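Protein PES4 (Saccharomyces cerevisiae, PDB 6EXX) probably binds RNA, such as mRNA 3'-UTRs and poly(A) or poly(U) tracts, partly through this fourth RNA recognition motif. Local coordinates at residues S3-N9 and I73-E79. Residues are numbered along the deposited sequence; the frame is centred on the assembly and turned at random.
Sequences STLFLEN and IVTTSWE
Phe6 and Ser77 form an antiparallel hydrogen-bonded pair, each backbone N donating to the other's O at 2.9 Å; Glu8 and Thr75 form a second, with Thr75 N to Glu8 O longer at 3.1 Å. Past the ladder, Asn9 ND2 bonds Ile73 O (2.9 Å, 167° at the hydrogen); this oxygen lies near the Asn9 amide plane, but ND2 is tilted from the carbonyl plane. A water joins ND2 to Ile73 N. At the opposite end one water bridges Thr4 O and Glu79 N, two more Thr4 OG1 and Glu79 OE1.

On the face of Phe6, Glu8, Thr75 and Ser77, Glu8 CG lies 3.9 Å from Thr75 CB. With Glu79 CG anti to its backbone N (chi1 -171°), OE2 reaches the Phe6 ring edge, 3.6 Å from CE1. Phe6 holds the aromatic position of RNP2, consistent with stacking on RNA bases.

On the other face, Leu7 CD2 meets Thr76 CG2 (3.9 Å) and Ser3 OG approaches Trp78 CZ3 (3.2 Å) obliquely.

Strands 3-10 and 72-78 are β1 and β4 of the RRM. Strand 44-51 flanks 3-9; helix 54-64 covers Ser3, Thr76 and Trp78, Phe54 and Phe61 meeting the Trp78 ring, and Asn65, just past it, hydrogen-bonds Thr76 OG1.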
loop_
_atom_site.group_PDB
_atom_site.type_symbol
_atom_site.label_atom_id
_atom_site.label_comp_id
_atom_site.label_asym_id
_atom_site.label_seq_id
_atom_site.Cartn_x
_atom_site.Cartn_y
_atom_site.Cartn_z
ATOM N N SER A 3 12.000 -4.713 -2.443
ATOM C CA SER A 3 11.365 -4.523 -1.158
ATOM C C SER A 3 9.873 -4.509 -1.396
ATOM O O SER A 3 9.379 -3.720 -2.197
ATOM C CB SER A 3 11.817 -3.201 -0.549
ATOM O OG SER A 3 11.339 -3.060 0.773
ATOM N N THR A 4 9.159 -5.392 -0.710
ATOM C CA THR A 4 7.718 -5.487 -0.868
ATOM C C THR A 4 7.019 -5.081 0.408
ATOM O O THR A 4 7.331 -5.573 1.486
ATOM C CB THR A 4 7.307 -6.899 -1.272
ATOM O OG1 THR A 4 8.003 -7.248 -2.465
ATOM C CG2 THR A 4 5.820 -6.976 -1.538
ATOM N N LEU A 5 6.061 -4.177 0.256
ATOM C CA LEU A 5 5.235 -3.700 1.345
ATOM C C LEU A 5 3.879 -4.363 1.216
ATOM O O LEU A 5 3.149 -4.108 0.264
ATOM C CB LEU A 5 5.071 -2.192 1.217
ATOM C CG LEU A 5 4.193 -1.501 2.253
ATOM C CD1 LEU A 5 4.705 -1.782 3.648
ATOM C CD2 LEU A 5 4.135 -0.008 1.986
ATOM N N PHE A 6 3.532 -5.214 2.173
ATOM C CA PHE A 6 2.214 -5.828 2.220
ATOM C C PHE A 6 1.256 -4.920 2.974
ATOM O O PHE A 6 1.617 -4.285 3.970
ATOM C CB PHE A 6 2.282 -7.223 2.842
ATOM C CG PHE A 6 2.882 -8.240 1.920
ATOM C CD1 PHE A 6 4.253 -8.386 1.826
ATOM C CD2 PHE A 6 2.076 -9.020 1.115
ATOM C CE1 PHE A 6 4.809 -9.320 0.963
ATOM C CE2 PHE A 6 2.625 -9.952 0.251
ATOM C CZ PHE A 6 3.991 -10.092 0.177
ATOM N N LEU A 7 0.043 -4.843 2.442
ATOM C CA LEU A 7 -0.977 -3.922 2.905
ATOM C C LEU A 7 -2.262 -4.677 3.187
ATOM O O LEU A 7 -2.644 -5.565 2.424
ATOM C CB LEU A 7 -1.267 -2.880 1.823
ATOM C CG LEU A 7 -0.102 -1.986 1.421
ATOM C CD1 LEU A 7 -0.497 -1.092 0.268
ATOM C CD2 LEU A 7 0.400 -1.167 2.601
ATOM N N GLU A 8 -2.950 -4.308 4.262
ATOM C CA GLU A 8 -4.274 -4.834 4.526
ATOM C C GLU A 8 -5.093 -3.799 5.291
ATOM O O GLU A 8 -4.609 -2.723 5.633
ATOM C CB GLU A 8 -4.183 -6.164 5.278
ATOM C CG GLU A 8 -3.674 -6.026 6.684
ATOM C CD GLU A 8 -3.667 -7.331 7.442
ATOM O OE1 GLU A 8 -3.347 -8.379 6.844
ATOM O OE2 GLU A 8 -3.988 -7.306 8.642
ATOM N N ASN A 9 -6.347 -4.142 5.546
ATOM C CA ASN A 9 -7.279 -3.212 6.162
ATOM C C ASN A 9 -7.425 -1.960 5.298
ATOM O O ASN A 9 -7.590 -0.852 5.822
ATOM C CB ASN A 9 -6.861 -2.862 7.596
ATOM C CG ASN A 9 -8.050 -2.578 8.498
ATOM O OD1 ASN A 9 -9.066 -3.282 8.435
ATOM N ND2 ASN A 9 -7.942 -1.557 9.336
ATOM N N ILE A 73 -7.764 1.954 9.456
ATOM C CA ILE A 73 -6.343 2.227 9.641
ATOM C C ILE A 73 -5.520 1.253 8.793
ATOM O O ILE A 73 -5.597 0.035 8.981
ATOM C CB ILE A 73 -5.966 2.120 11.135
ATOM C CG1 ILE A 73 -6.704 3.197 11.938
ATOM C CG2 ILE A 73 -4.466 2.253 11.322
ATOM C CD1 ILE A 73 -6.592 3.039 13.440
ATOM N N VAL A 74 -4.753 1.788 7.848
ATOM C CA VAL A 74 -3.936 0.968 6.977
ATOM C C VAL A 74 -2.905 0.217 7.787
ATOM O O VAL A 74 -2.171 0.800 8.589
ATOM C CB VAL A 74 -3.238 1.820 5.916
ATOM C CG1 VAL A 74 -2.291 0.974 5.069
ATOM C CG2 VAL A 74 -4.272 2.521 5.059
ATOM N N THR A 75 -2.853 -1.084 7.548
ATOM C CA THR A 75 -1.998 -1.964 8.295
ATOM C C THR A 75 -0.979 -2.573 7.340
ATOM O O THR A 75 -1.304 -2.998 6.232
ATOM C CB THR A 75 -2.900 -2.955 9.019
ATOM O OG1 THR A 75 -3.799 -2.214 9.870
ATOM C CG2 THR A 75 -2.096 -3.923 9.836
ATOM N N THR A 76 0.273 -2.549 7.763
ATOM C CA THR A 76 1.371 -2.898 6.891
ATOM C C THR A 76 2.201 -4.033 7.444
ATOM O O THR A 76 2.218 -4.295 8.656
ATOM C CB THR A 76 2.334 -1.724 6.767
ATOM O OG1 THR A 76 2.904 -1.458 8.060
ATOM C CG2 THR A 76 1.612 -0.485 6.232
ATOM N N SER A 77 2.922 -4.687 6.540
ATOM C CA SER A 77 4.035 -5.539 6.933
ATOM C C SER A 77 5.141 -5.494 5.887
ATOM O O SER A 77 4.879 -5.542 4.686
ATOM C CB SER A 77 3.614 -7.003 7.130
ATOM O OG SER A 77 4.703 -7.762 7.651
ATOM N N TRP A 78 6.388 -5.454 6.352
ATOM C CA TRP A 78 7.548 -5.791 5.520
ATOM C C TRP A 78 7.686 -7.297 5.379
ATOM O O TRP A 78 7.140 -8.060 6.175
ATOM C CB TRP A 78 8.831 -5.266 6.146
ATOM C CG TRP A 78 8.904 -3.785 6.226
ATOM C CD1 TRP A 78 8.841 -3.015 7.351
ATOM C CD2 TRP A 78 9.038 -2.879 5.123
ATOM N NE1 TRP A 78 8.943 -1.684 7.018
ATOM C CE2 TRP A 78 9.071 -1.574 5.657
ATOM C CE3 TRP A 78 9.148 -3.048 3.740
ATOM C CZ2 TRP A 78 9.195 -0.444 4.859
ATOM C CZ3 TRP A 78 9.289 -1.929 2.952
ATOM C CH2 TRP A 78 9.302 -0.640 3.511
ATOM N N GLU A 79 8.472 -7.717 4.394
ATOM C CA GLU A 79 8.638 -9.128 4.095
ATOM C C GLU A 79 9.907 -9.705 4.722
ATOM O O GLU A 79 11.011 -9.202 4.506
ATOM C CB GLU A 79 8.648 -9.334 2.580
ATOM C CG GLU A 79 8.597 -10.780 2.157
ATOM C CD GLU A 79 8.108 -10.942 0.736
ATOM O OE1 GLU A 79 8.537 -10.158 -0.138
ATOM O OE2 GLU A 79 7.289 -11.852 0.494
HETATM O O HOH W 1 10.104 -6.259 2.520
HETATM O O HOH W 2 10.326 -8.578 -1.094
HETATM O O HOH W 3 7.532 -9.782 -3.241
HETATM O O HOH W 4 -9.186 0.384 11.405
#